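Local coordinates for protein purine nucleoside phosphorylase (Schistosoma mansoni, PDB 5KO5) that probably catalyses the reversible phosphorolysis of purine nucleosides to a free base and ribose 1-phosphate, and here carries cytosine in its active site, at residues G30-S35 and Q84-M89; G120-K125 and D206-L211; R124-G129 and L188-V193; K135-F140 and N166-L171; T201-D206 and D217-S222. All blocks are in the same frame, centred on the assembly; numbering follows the deposited sequence.

How the contacts relate
Contact 5 lies at the base pocket and joins carboxylate hydrogen bonds to cytosine with buried packing. Contact 2 rests on the same helix 205-213 and is buried van der Waals packing. Contact 1, about 18 Å from contact 5 between centres, is partly buried, lays an arginine against an isoleucine and touches contact 5 at S222. Contacts 3 and 4 hold the neighbouring parallel strands 189-196 and 131-139, joined by a backbone bond between G192 and K135. Contact 3 is a leucine-on-histidine contact with exposed lysines at its margin, whereas contact 4 is a buried tyrosine-histidine hydrogen bond near a subunit interface. All five reach the one mixed sheet.

Contact 1: G30-S35 and Q84-M89; sequences GIICGS and QGRLHM. With EDO (1,2-ethanediol), chain C.
I32 and R86 meet at about a right angle, where strand 29-32 of the central mixed sheet runs into a loop and the loop after the parallel strand 78-84 passes close by. The methyl CG2 of I32 lies over one face of the guanidinium, off its middle and nearest to R86 NE at 3.5 Å. The same methyl also backs R86 CG and CD, so the arginine runs across the end of the isoleucine instead of alongside it. R86 can cross because its CG is anti to the backbone N (chi1 -173°) and the chain stays extended as far as NE. At the far end NH1 has G34 CA at its edge, near the guanidinium plane, 3.8 Å away. The group is gripped from outside the two segments: NE forms a salt bridge with E226, and NH1 donates to the carbonyl of T116, which should fix its rotation. R86 CG in turn sits over a face of the H88 ring. A 1,2-ethanediol, probably from the crystallisation liquor, lies among S35, R86 and H88. In trimeric purine nucleoside phosphorylases a serine, an arginine and a histidine in such loops line the phosphate pocket, and the diol is consistent with that site. Its O2 accepts from S35 N at 3.3 Å, while its C2 lies 3.5 Å from H88 NE2 at the edge of the imidazole.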
# COMPACT_ATOMS: atom_id res chain seq x y z
N GLY A 30 -5.82 -15.14 25.04
CA GLY A 30 -4.54 -14.60 24.64
C GLY A 30 -4.53 -13.10 24.86
O GLY A 30 -5.57 -12.44 24.80
N ILE A 31 -3.35 -12.56 25.15
CA ILE A 31 -3.22 -11.11 25.33
C ILE A 31 -1.99 -10.60 24.59
O ILE A 31 -0.92 -11.23 24.59
CB ILE A 31 -3.26 -10.65 26.81
CG1 ILE A 31 -2.03 -11.08 27.58
CG2 ILE A 31 -4.50 -11.18 27.54
CD1 ILE A 31 -2.00 -10.54 29.01
N ILE A 32 -2.14 -9.44 23.96
CA ILE A 32 -1.05 -8.73 23.31
C ILE A 32 -1.17 -7.29 23.77
O ILE A 32 -2.24 -6.68 23.65
CB ILE A 32 -1.13 -8.83 21.78
CG1 ILE A 32 -1.01 -10.29 21.32
CG2 ILE A 32 -0.09 -7.96 21.11
CD1 ILE A 32 -1.28 -10.51 19.83
N CYS A 33 -0.10 -6.76 24.36
CA CYS A 33 -0.18 -5.49 25.07
C CYS A 33 0.61 -4.41 24.34
O CYS A 33 1.66 -4.69 23.75
CB CYS A 33 0.37 -5.64 26.49
SG CYS A 33 -0.49 -6.90 27.46
N GLY A 34 0.09 -3.19 24.38
CA GLY A 34 0.79 -2.07 23.78
C GLY A 34 2.03 -1.68 24.57
O GLY A 34 2.25 -2.12 25.70
N SER A 35 2.86 -0.84 23.95
CA SER A 35 4.10 -0.42 24.58
C SER A 35 3.81 0.34 25.86
O SER A 35 2.97 1.23 25.89
CB SER A 35 4.89 0.46 23.61
OG SER A 35 4.06 1.48 23.07
N GLN A 84 4.96 -11.19 25.24
CA GLN A 84 5.77 -10.15 25.86
C GLN A 84 6.82 -9.75 24.84
O GLN A 84 7.84 -10.42 24.68
CB GLN A 84 6.41 -10.67 27.14
CG GLN A 84 7.07 -9.60 27.96
CD GLN A 84 7.65 -10.15 29.23
OE1 GLN A 84 8.40 -11.13 29.21
NE2 GLN A 84 7.29 -9.54 30.35
N GLY A 85 6.58 -8.65 24.14
CA GLY A 85 7.40 -8.31 23.00
C GLY A 85 6.62 -8.53 21.72
O GLY A 85 6.72 -9.56 21.05
N ARG A 86 5.81 -7.53 21.38
CA ARG A 86 4.92 -7.59 20.23
C ARG A 86 5.71 -7.50 18.93
O ARG A 86 6.74 -6.83 18.85
CB ARG A 86 4.00 -6.39 20.33
CG ARG A 86 2.90 -6.34 19.35
CD ARG A 86 2.06 -5.15 19.69
NE ARG A 86 0.76 -5.24 19.07
CZ ARG A 86 -0.28 -4.51 19.46
NH1 ARG A 86 -0.13 -3.65 20.46
NH2 ARG A 86 -1.44 -4.64 18.85
N LEU A 87 5.22 -8.18 17.90
CA LEU A 87 5.82 -8.12 16.58
C LEU A 87 5.07 -7.09 15.75
O LEU A 87 3.87 -7.25 15.51
CB LEU A 87 5.76 -9.49 15.90
CG LEU A 87 6.31 -10.65 16.73
CD1 LEU A 87 6.05 -11.95 15.99
CD2 LEU A 87 7.79 -10.45 16.98
N HIS A 88 5.77 -6.05 15.30
CA HIS A 88 5.16 -4.98 14.52
C HIS A 88 5.63 -5.04 13.07
O HIS A 88 6.81 -5.27 12.79
CB HIS A 88 5.58 -3.62 15.07
CG HIS A 88 4.96 -3.28 16.39
ND1 HIS A 88 5.63 -3.45 17.59
CD2 HIS A 88 3.77 -2.74 16.70
CE1 HIS A 88 4.85 -3.05 18.58
NE2 HIS A 88 3.72 -2.62 18.07
N MET A 89 4.70 -4.80 12.14
CA MET A 89 5.04 -4.96 10.73
C MET A 89 6.01 -3.89 10.24
O MET A 89 6.77 -4.16 9.30
CB MET A 89 3.77 -5.10 9.88
CG MET A 89 2.96 -6.32 10.34
SD MET A 89 1.87 -7.07 9.12
CE MET A 89 3.05 -7.71 7.95
C1 EDO C . 0.81 0.23 18.89
O1 EDO C . 1.51 0.25 17.64
C2 EDO C . 1.59 -0.52 19.95
O2 EDO C . 1.30 0.08 21.21

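Contact 2: G120-K125 and D206-L211; sequences GGINRK and DESNML. With CYT (6-aminopyrimidin-2(1H)-one), chain B.
I122 meets S208 and L211 on helix 205-213 just after strand 112-121 gives way to a loop. From CB, which points at the helix, the side chain forks. The branch methyl I122 CG2, anti to the backbone N, reaches the main chain of the helix, 4.0 Å from L211 C and as close to S208 O. The other branch begins with I122 CG1, which faces L211 CB at 4.3 Å. The terminal methyl I122 CD1 ends 3.8 Å from S208 CB and also touches S208 OG. One isoleucine thus covers two residues one helical turn apart, by van der Waals contact alone, with no hydrogen bond between the segments; S208 OG has a weak hydrogen bond to S204 O. Past I122 the loop is shaped by an Asx turn: N123 OD1 takes the N-H of K125 on a lone pair in the carbonyl plane, at 2.8 Å and almost straight. N123 ND2 is tied to D217. At the other end of the segment G120 belongs to the cytosine pocket, its N 3.3 Å from C4 of the base. I122 itself is wedged between strand and helices: V219 of strand 218-220, I248 of helix 247-252 and L212 of helix 205-213 also pack on it.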
# COMPACT_ATOMS: atom_id res chain seq x y z
N GLY A 120 -2.90 7.56 17.93
CA GLY A 120 -3.25 8.96 17.79
C GLY A 120 -4.75 9.15 17.64
O GLY A 120 -5.41 8.42 16.90
N GLY A 121 -5.28 10.15 18.34
CA GLY A 121 -6.69 10.49 18.20
C GLY A 121 -6.92 11.40 17.00
O GLY A 121 -6.20 12.39 16.81
N ILE A 122 -7.92 11.06 16.20
CA ILE A 122 -8.35 11.87 15.07
C ILE A 122 -9.68 12.57 15.36
O ILE A 122 -9.82 13.77 15.15
CB ILE A 122 -8.46 11.01 13.79
CG1 ILE A 122 -7.12 10.35 13.45
CG2 ILE A 122 -8.95 11.86 12.62
CD1 ILE A 122 -6.02 11.33 13.03
N ASN A 123 -10.66 11.81 15.85
CA ASN A 123 -11.95 12.37 16.25
C ASN A 123 -11.74 13.47 17.29
O ASN A 123 -10.95 13.33 18.22
CB ASN A 123 -12.80 11.25 16.88
CG ASN A 123 -14.26 11.67 17.08
OD1 ASN A 123 -14.56 12.60 17.82
ND2 ASN A 123 -15.16 10.96 16.42
N ARG A 124 -12.49 14.56 17.13
CA ARG A 124 -12.31 15.70 18.01
C ARG A 124 -12.68 15.42 19.45
O ARG A 124 -12.22 16.14 20.34
CB ARG A 124 -13.14 16.89 17.51
CG ARG A 124 -12.37 18.22 17.50
CD ARG A 124 -11.31 18.29 16.41
NE ARG A 124 -11.04 17.03 15.74
CZ ARG A 124 -11.69 16.57 14.68
NH1 ARG A 124 -12.65 17.29 14.10
NH2 ARG A 124 -11.35 15.38 14.21
N LYS A 125 -13.51 14.41 19.70
CA LYS A 125 -13.92 14.13 21.07
C LYS A 125 -12.82 13.49 21.90
O LYS A 125 -12.97 13.37 23.12
CB LYS A 125 -15.16 13.24 21.06
CG LYS A 125 -16.39 13.90 20.46
CD LYS A 125 -17.53 12.90 20.41
CE LYS A 125 -18.81 13.55 19.92
NZ LYS A 125 -19.94 12.58 19.92
N ASP A 206 -1.07 16.20 7.41
CA ASP A 206 -2.02 16.10 6.32
C ASP A 206 -2.62 14.71 6.18
O ASP A 206 -3.77 14.59 5.74
CB ASP A 206 -1.37 16.60 5.03
CG ASP A 206 -1.02 18.05 5.15
OD1 ASP A 206 -1.96 18.86 5.20
OD2 ASP A 206 0.18 18.38 5.23
N GLU A 207 -1.87 13.67 6.55
CA GLU A 207 -2.48 12.35 6.67
C GLU A 207 -3.56 12.33 7.74
O GLU A 207 -4.65 11.78 7.53
CB GLU A 207 -1.41 11.30 6.95
CG GLU A 207 -0.51 11.08 5.73
CD GLU A 207 0.83 10.47 6.06
OE1 GLU A 207 1.10 10.14 7.23
OE2 GLU A 207 1.64 10.34 5.12
N SER A 208 -3.29 12.97 8.89
CA SER A 208 -4.32 13.05 9.92
C SER A 208 -5.56 13.75 9.41
O SER A 208 -6.68 13.30 9.66
CB SER A 208 -3.77 13.78 11.14
OG SER A 208 -2.73 13.01 11.72
N ASN A 209 -5.38 14.86 8.69
CA ASN A 209 -6.54 15.58 8.16
C ASN A 209 -7.32 14.74 7.16
O ASN A 209 -8.55 14.78 7.13
CB ASN A 209 -6.10 16.91 7.54
CG ASN A 209 -6.41 18.08 8.44
OD1 ASN A 209 -5.56 18.55 9.19
ND2 ASN A 209 -7.66 18.52 8.41
N MET A 210 -6.61 13.94 6.35
CA MET A 210 -7.30 13.03 5.45
C MET A 210 -8.11 12.00 6.24
O MET A 210 -9.27 11.73 5.91
CB MET A 210 -6.28 12.33 4.56
CG MET A 210 -6.92 11.31 3.65
SD MET A 210 -5.72 10.41 2.67
CE MET A 210 -4.94 9.42 3.91
N LEU A 211 -7.51 11.44 7.29
CA LEU A 211 -8.20 10.42 8.08
C LEU A 211 -9.46 10.98 8.72
O LEU A 211 -10.48 10.28 8.84
CB LEU A 211 -7.27 9.87 9.16
CG LEU A 211 -6.06 9.14 8.60
CD1 LEU A 211 -5.19 8.62 9.72
CD2 LEU A 211 -6.49 8.00 7.66
N3 CYT B . 0.35 7.57 16.43
C4 CYT B . 0.29 8.29 17.55
N1 CYT B . 0.90 5.66 17.73
C2 CYT B . 0.67 6.25 16.48
O2 CYT B . 0.77 5.58 15.45
N4 CYT B . -0.01 9.59 17.43
C5 CYT B . 0.52 7.70 18.83
C6 CYT B . 0.83 6.40 18.87

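Contact 3: R124-G129 and L188-V193; sequences RKLKSG and LVHEGV
H190, the second residue of strand 189-196, meets L126 of the loop that follows strand 112-121, and this pair carries the contact. The CB of H190 points at the loop, and with CG beside the backbone N (chi1 -57°) the imidazole lies beneath the leucine. The methyl L126 CD2 sits over the H190 ring face in a CH-pi contact, 3.6 Å from the centroid and 16° off the normal, with H190 CG its nearest ring atom at 3.5 Å. The leucine and the histidine run antiparallel, overlapping side by side. K125 O approaches the ring obliquely, 3.6 Å from H190 CE1, and K125 CB reaches the same carbon more loosely. The ammonium groups of K125 and K127 lie farther off, K127 NZ being 6.2 Å from H190 NE2, and would if anything weigh against a protonated imidazole. The main chain of H190 pairs with F131 and L133 of strand 131-139, its parallel neighbour in the mixed sheet of the phosphorylase fold, so the loop that leads into one strand folds back over the next. L126 also leans on V132 of that strand, while its carbonyl takes a hydrogen bond from N246. E191 turns away from the loop. G192 continues the ladder with L133, and V193 N donates to D217 OD2.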
# COMPACT_ATOMS: atom_id res chain seq x y z
N ARG A 124 -12.49 14.56 17.13
CA ARG A 124 -12.31 15.70 18.01
C ARG A 124 -12.68 15.42 19.45
O ARG A 124 -12.22 16.14 20.34
CB ARG A 124 -13.14 16.89 17.51
CG ARG A 124 -12.37 18.22 17.50
CD ARG A 124 -11.31 18.29 16.41
NE ARG A 124 -11.04 17.03 15.74
CZ ARG A 124 -11.69 16.57 14.68
NH1 ARG A 124 -12.65 17.29 14.10
NH2 ARG A 124 -11.35 15.38 14.21
N LYS A 125 -13.51 14.41 19.70
CA LYS A 125 -13.92 14.13 21.07
C LYS A 125 -12.82 13.49 21.90
O LYS A 125 -12.97 13.37 23.12
CB LYS A 125 -15.16 13.24 21.06
CG LYS A 125 -16.39 13.90 20.46
CD LYS A 125 -17.53 12.90 20.41
CE LYS A 125 -18.81 13.55 19.92
NZ LYS A 125 -19.94 12.58 19.92
N LEU A 126 -11.71 13.11 21.28
CA LEU A 126 -10.69 12.28 21.93
C LEU A 126 -9.57 13.14 22.51
O LEU A 126 -8.97 13.96 21.80
CB LEU A 126 -10.12 11.27 20.94
CG LEU A 126 -11.14 10.26 20.40
CD1 LEU A 126 -10.51 9.34 19.34
CD2 LEU A 126 -11.75 9.44 21.54
N LYS A 127 -9.29 12.94 23.79
CA LYS A 127 -8.22 13.61 24.51
C LYS A 127 -7.13 12.60 24.86
O LYS A 127 -7.38 11.40 24.96
CB LYS A 127 -8.71 14.16 25.85
CG LYS A 127 -9.76 15.23 25.81
CD LYS A 127 -10.02 15.69 27.24
CE LYS A 127 -11.29 16.51 27.36
NZ LYS A 127 -12.48 15.72 26.95
N SER A 128 -5.92 13.11 25.06
CA SER A 128 -4.84 12.29 25.57
C SER A 128 -5.28 11.60 26.86
O SER A 128 -5.86 12.23 27.75
CB SER A 128 -3.63 13.19 25.86
OG SER A 128 -2.53 12.44 26.33
N GLY A 129 -5.02 10.29 26.95
CA GLY A 129 -5.43 9.51 28.09
C GLY A 129 -6.79 8.84 27.97
O GLY A 129 -7.16 8.08 28.87
N LEU A 188 -13.90 8.20 30.32
CA LEU A 188 -12.69 8.07 29.52
C LEU A 188 -12.88 7.18 28.31
O LEU A 188 -11.98 7.14 27.45
CB LEU A 188 -11.57 7.47 30.38
CG LEU A 188 -11.17 8.23 31.64
CD1 LEU A 188 -10.06 7.48 32.35
CD2 LEU A 188 -10.75 9.65 31.31
N VAL A 189 -13.99 6.46 28.20
CA VAL A 189 -14.13 5.35 27.26
C VAL A 189 -15.00 5.79 26.09
O VAL A 189 -16.14 6.24 26.28
CB VAL A 189 -14.69 4.10 27.94
CG1 VAL A 189 -14.79 2.93 26.94
CG2 VAL A 189 -13.84 3.71 29.15
N HIS A 190 -14.47 5.65 24.88
CA HIS A 190 -15.16 5.92 23.63
C HIS A 190 -15.16 4.64 22.80
O HIS A 190 -14.56 3.63 23.17
CB HIS A 190 -14.46 7.02 22.84
CG HIS A 190 -14.31 8.31 23.59
ND1 HIS A 190 -15.03 9.44 23.28
CD2 HIS A 190 -13.52 8.64 24.64
CE1 HIS A 190 -14.70 10.41 24.11
NE2 HIS A 190 -13.79 9.96 24.94
N GLU A 191 -15.83 4.69 21.65
CA GLU A 191 -15.71 3.66 20.64
C GLU A 191 -15.33 4.32 19.32
O GLU A 191 -15.60 5.50 19.10
CB GLU A 191 -16.98 2.83 20.49
CG GLU A 191 -18.17 3.63 20.00
CD GLU A 191 -19.40 2.77 19.82
OE1 GLU A 191 -19.56 1.80 20.59
OE2 GLU A 191 -20.19 3.05 18.89
N GLY A 192 -14.69 3.56 18.44
CA GLY A 192 -14.29 4.21 17.20
C GLY A 192 -13.63 3.27 16.22
O GLY A 192 -13.36 2.10 16.50
N VAL A 193 -13.37 3.83 15.04
CA VAL A 193 -12.76 3.13 13.92
C VAL A 193 -11.26 3.40 13.91
O VAL A 193 -10.83 4.56 14.01
CB VAL A 193 -13.39 3.60 12.59
CG1 VAL A 193 -12.64 3.01 11.39
CG2 VAL A 193 -14.87 3.25 12.55

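Contact 4: K135-F140 and N166-L171; sequences KGHINF and NAYDRL
With chi1 at 67°, H137 has its CG between the backbone N and the carbonyl carbon, and Y168 has its CG beside the backbone N (chi1 -58°); these turns bring the imidazole and the phenol hydroxyl together. The place is a beta-alpha-beta crossover, in which strand 131-139 leads, through short helix 140-143 and a long loop, to helix 170-182 and then to its parallel neighbour, strand 189-196. Y168 lies just before helix 170-182 and runs alongside the strand. H137 ND1 and Y168 OH are joined by a nearly straight hydrogen bond of 2.8 Å, in which either could be the donor. Each polar atom lies at the edge of the other's ring and close to its plane. The rings therefore meet rim to rim, with planes at 86° and centroids 5.7 Å apart, and neither covers a face of the other. On the way to its hydroxyl the tyrosine passes G136: Y168 CD2 is 3.6 Å from G136 N, and Y168 CE2 is 3.7 Å from G136 CA. V227 and A239 also touch the phenol. D169 is the N-cap of helix 170-182, its OD2 accepting from L172 N. N139 is the N-cap of helix 140-143. The strand end reaches a neighbouring subunit, where S204 OG bonds to H137 O and E207 OE2 accepts from N139 N. A water also bridges the segments, 2.8 Å from K135 O and 3.3 Å from Y168 O.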
# COMPACT_ATOMS: atom_id res chain seq x y z
N LYS A 135 -14.17 -0.68 17.12
CA LYS A 135 -15.35 -1.35 16.59
C LYS A 135 -15.24 -1.67 15.10
O LYS A 135 -16.14 -2.32 14.56
CB LYS A 135 -16.62 -0.53 16.86
CG LYS A 135 -16.65 0.83 16.18
CD LYS A 135 -17.96 1.56 16.52
CE LYS A 135 -17.93 3.00 16.05
NZ LYS A 135 -17.99 3.12 14.57
N GLY A 136 -14.17 -1.25 14.45
CA GLY A 136 -13.97 -1.49 13.03
C GLY A 136 -12.65 -0.87 12.64
O GLY A 136 -11.99 -0.20 13.46
N HIS A 137 -12.25 -1.08 11.39
CA HIS A 137 -10.95 -0.55 10.98
C HIS A 137 -10.92 -0.16 9.51
O HIS A 137 -11.75 -0.58 8.70
CB HIS A 137 -9.79 -1.49 11.32
CG HIS A 137 -9.78 -2.78 10.55
ND1 HIS A 137 -9.65 -4.01 11.18
CD2 HIS A 137 -9.80 -3.05 9.22
CE1 HIS A 137 -9.62 -4.97 10.27
NE2 HIS A 137 -9.70 -4.41 9.08
N ILE A 138 -9.92 0.66 9.18
CA ILE A 138 -9.54 0.94 7.80
C ILE A 138 -8.10 0.48 7.63
O ILE A 138 -7.18 1.04 8.24
CB ILE A 138 -9.71 2.41 7.42
CG1 ILE A 138 -11.19 2.79 7.56
CG2 ILE A 138 -9.23 2.63 5.98
CD1 ILE A 138 -11.50 4.22 7.23
N ASN A 139 -7.91 -0.57 6.85
CA ASN A 139 -6.64 -1.29 6.76
C ASN A 139 -5.93 -0.81 5.50
O ASN A 139 -6.05 -1.43 4.44
CB ASN A 139 -6.99 -2.77 6.67
CG ASN A 139 -5.80 -3.69 6.59
OD1 ASN A 139 -4.64 -3.29 6.71
ND2 ASN A 139 -6.09 -4.98 6.37
N PHE A 140 -5.19 0.29 5.61
CA PHE A 140 -4.49 0.79 4.43
C PHE A 140 -3.52 -0.23 3.85
O PHE A 140 -3.51 -0.40 2.62
CB PHE A 140 -3.85 2.15 4.71
CG PHE A 140 -4.86 3.26 4.85
CD1 PHE A 140 -5.45 3.82 3.72
CD2 PHE A 140 -5.25 3.71 6.10
CE1 PHE A 140 -6.39 4.83 3.85
CE2 PHE A 140 -6.19 4.71 6.23
CZ PHE A 140 -6.75 5.28 5.10
N ASN A 166 -17.59 -8.88 11.76
CA ASN A 166 -17.66 -9.17 13.19
C ASN A 166 -16.27 -9.43 13.76
O ASN A 166 -16.11 -10.22 14.70
CB ASN A 166 -18.61 -10.34 13.48
CG ASN A 166 -20.00 -10.10 12.93
OD1 ASN A 166 -20.56 -10.96 12.24
ND2 ASN A 166 -20.56 -8.94 13.22
N ALA A 167 -15.26 -8.75 13.21
CA ALA A 167 -13.90 -8.93 13.70
C ALA A 167 -13.75 -8.45 15.13
O ALA A 167 -12.98 -9.04 15.90
CB ALA A 167 -12.93 -8.17 12.79
N TYR A 168 -14.48 -7.40 15.51
CA TYR A 168 -14.43 -6.83 16.86
C TYR A 168 -15.73 -7.19 17.57
O TYR A 168 -16.77 -6.57 17.35
CB TYR A 168 -14.23 -5.32 16.77
CG TYR A 168 -12.98 -4.95 16.01
CD1 TYR A 168 -11.75 -4.92 16.66
CD2 TYR A 168 -13.01 -4.68 14.64
CE1 TYR A 168 -10.58 -4.61 15.98
CE2 TYR A 168 -11.84 -4.37 13.96
CZ TYR A 168 -10.62 -4.35 14.63
OH TYR A 168 -9.46 -4.03 13.96
N ASP A 169 -15.66 -8.21 18.43
CA ASP A 169 -16.85 -8.77 19.05
C ASP A 169 -17.65 -7.72 19.83
O ASP A 169 -17.11 -6.99 20.66
CB ASP A 169 -16.42 -9.90 19.99
CG ASP A 169 -17.58 -10.68 20.55
OD1 ASP A 169 -18.04 -11.63 19.88
OD2 ASP A 169 -18.05 -10.34 21.65
N ARG A 170 -18.95 -7.65 19.55
CA ARG A 170 -19.79 -6.64 20.18
C ARG A 170 -19.96 -6.90 21.67
O ARG A 170 -19.89 -5.97 22.48
CB ARG A 170 -21.15 -6.57 19.48
CG ARG A 170 -21.20 -5.59 18.32
CD ARG A 170 -21.51 -6.30 17.02
NE ARG A 170 -21.91 -5.35 15.98
CZ ARG A 170 -23.14 -5.23 15.51
NH1 ARG A 170 -24.11 -6.01 15.97
NH2 ARG A 170 -23.41 -4.33 14.57
N LEU A 171 -20.18 -8.16 22.05
CA LEU A 171 -20.39 -8.48 23.46
C LEU A 171 -19.16 -8.13 24.29
O LEU A 171 -19.28 -7.69 25.43
CB LEU A 171 -20.75 -9.95 23.62
CG LEU A 171 -22.14 -10.34 23.12
CD1 LEU A 171 -22.41 -11.82 23.34
CD2 LEU A 171 -23.20 -9.48 23.79
O HOH W 1 -17.88 -3.67 16.31

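Contact 5: T201-D206 and D217-S222; sequences TYESPD and DVVGMS. With CYT (6-aminopyrimidin-2(1H)-one), chain B.
E203 and V219 press together beside the bound cytosine, which the glutamate grips with both oxygens. N3 of the base donates to E203 OE1 at 2.8 Å in a nearly straight bond (171°), and the amino N4 donates to E203 OE2, also at 2.8 Å but more bent (153°). The carboxylate gets there because the chain folds at chi2 (-88°). Behind it the methyl V219 CG1 touches E203 CD at 3.4 Å. M221, extended beyond CG, brings its CE between the base and the other segment. M221 CE lies 3.4 Å from T201 O. It also touches Y202 CD1 and cytosine O2. The Y202 ring turns its rim to the base, Y202 CD1 being 3.5 Å from cytosine N3. Next comes what holds these groups. S247 OG bonds to E203 OE2, giving that oxygen a second partner and helping to fix the rotation of the carboxylate, and N245 OD1 takes another hydrogen bond from the base. S204, the residue after the glutamate, is the N-cap of helix 205-213. From a neighbouring subunit N147 bonds to T201 OG1, and F161 packs on M221. The segment 201-206 leads into helix 205-213, and the segment 217-222 holds the strand that follows it, in a beta-alpha-beta unit with strand 189-196. A buried glutamate and an asparagine reading the base, with a phenylalanine lent by the next subunit, are typical of the nucleoside site of trimeric purine nucleoside phosphorylases.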
# COMPACT_ATOMS: atom_id res chain seq x y z
N THR A 201 6.88 6.08 10.58
CA THR A 201 6.69 7.51 10.81
C THR A 201 5.30 7.74 11.36
O THR A 201 4.32 7.12 10.92
CB THR A 201 6.85 8.32 9.52
OG1 THR A 201 5.97 7.83 8.51
CG2 THR A 201 8.29 8.28 8.99
N TYR A 202 5.20 8.63 12.35
CA TYR A 202 3.88 9.03 12.81
C TYR A 202 3.08 9.60 11.65
O TYR A 202 3.64 10.10 10.66
CB TYR A 202 3.99 10.06 13.94
CG TYR A 202 4.44 9.45 15.24
CD1 TYR A 202 3.64 8.51 15.88
CD2 TYR A 202 5.65 9.80 15.83
CE1 TYR A 202 4.03 7.94 17.07
CE2 TYR A 202 6.05 9.23 17.04
CZ TYR A 202 5.24 8.29 17.64
OH TYR A 202 5.63 7.71 18.83
N GLU A 203 1.77 9.51 11.76
CA GLU A 203 0.88 10.15 10.80
C GLU A 203 1.29 11.61 10.61
O GLU A 203 1.52 12.34 11.58
CB GLU A 203 -0.56 10.03 11.32
CG GLU A 203 -0.87 10.71 12.68
CD GLU A 203 -0.63 9.85 13.94
OE1 GLU A 203 0.10 8.83 13.90
OE2 GLU A 203 -1.17 10.25 15.00
N SER A 204 1.43 12.02 9.35
CA SER A 204 1.75 13.41 9.08
C SER A 204 0.50 14.27 9.32
O SER A 204 -0.62 13.75 9.30
CB SER A 204 2.21 13.58 7.64
OG SER A 204 1.11 13.52 6.74
N PRO A 205 0.68 15.57 9.56
CA PRO A 205 -0.50 16.43 9.78
C PRO A 205 -1.53 16.31 8.66
O PRO A 205 -2.74 16.30 8.92
CB PRO A 205 0.09 17.84 9.88
CG PRO A 205 1.46 17.62 10.44
CD PRO A 205 1.94 16.28 9.87
N ASP A 206 -1.07 16.20 7.41
CA ASP A 206 -2.02 16.10 6.32
C ASP A 206 -2.62 14.71 6.18
O ASP A 206 -3.77 14.59 5.74
CB ASP A 206 -1.37 16.60 5.03
CG ASP A 206 -1.02 18.05 5.15
OD1 ASP A 206 -1.96 18.86 5.20
OD2 ASP A 206 0.18 18.38 5.23
N ASP A 217 -11.44 7.43 13.49
CA ASP A 217 -11.40 8.01 14.82
C ASP A 217 -10.02 7.99 15.46
O ASP A 217 -9.71 8.90 16.23
CB ASP A 217 -12.40 7.29 15.73
CG ASP A 217 -13.82 7.41 15.21
OD1 ASP A 217 -14.32 8.55 15.16
OD2 ASP A 217 -14.43 6.40 14.83
N VAL A 218 -9.22 6.96 15.20
CA VAL A 218 -7.88 6.80 15.77
C VAL A 218 -6.97 6.23 14.69
O VAL A 218 -7.44 5.65 13.71
CB VAL A 218 -7.84 5.91 17.04
CG1 VAL A 218 -8.90 6.34 18.05
CG2 VAL A 218 -8.04 4.46 16.68
N VAL A 219 -5.66 6.43 14.86
CA VAL A 219 -4.68 5.89 13.91
C VAL A 219 -3.52 5.28 14.69
O VAL A 219 -3.08 5.83 15.71
CB VAL A 219 -4.21 6.97 12.90
CG1 VAL A 219 -3.55 8.15 13.61
CG2 VAL A 219 -3.27 6.37 11.86
N GLY A 220 -3.03 4.14 14.22
CA GLY A 220 -1.86 3.54 14.84
C GLY A 220 -1.23 2.55 13.90
O GLY A 220 -1.69 2.35 12.78
N MET A 221 -0.17 1.90 14.40
CA MET A 221 0.73 1.11 13.57
C MET A 221 0.69 -0.38 13.87
O MET A 221 1.63 -1.11 13.54
CB MET A 221 2.17 1.62 13.69
CG MET A 221 2.34 3.10 13.45
SD MET A 221 4.04 3.59 13.78
CE MET A 221 3.85 5.37 13.75
N SER A 222 -0.38 -0.86 14.48
CA SER A 222 -0.39 -2.25 14.91
C SER A 222 -1.82 -2.77 14.84
O SER A 222 -2.68 -2.16 14.20
CB SER A 222 0.16 -2.37 16.34
OG SER A 222 -0.74 -1.81 17.26
N3 CYT B . 0.35 7.57 16.43
C4 CYT B . 0.29 8.29 17.55
N1 CYT B . 0.90 5.66 17.73
C2 CYT B . 0.67 6.25 16.48
O2 CYT B . 0.77 5.58 15.45
N4 CYT B . -0.01 9.59 17.43
C5 CYT B . 0.52 7.70 18.83
C6 CYT B . 0.83 6.40 18.87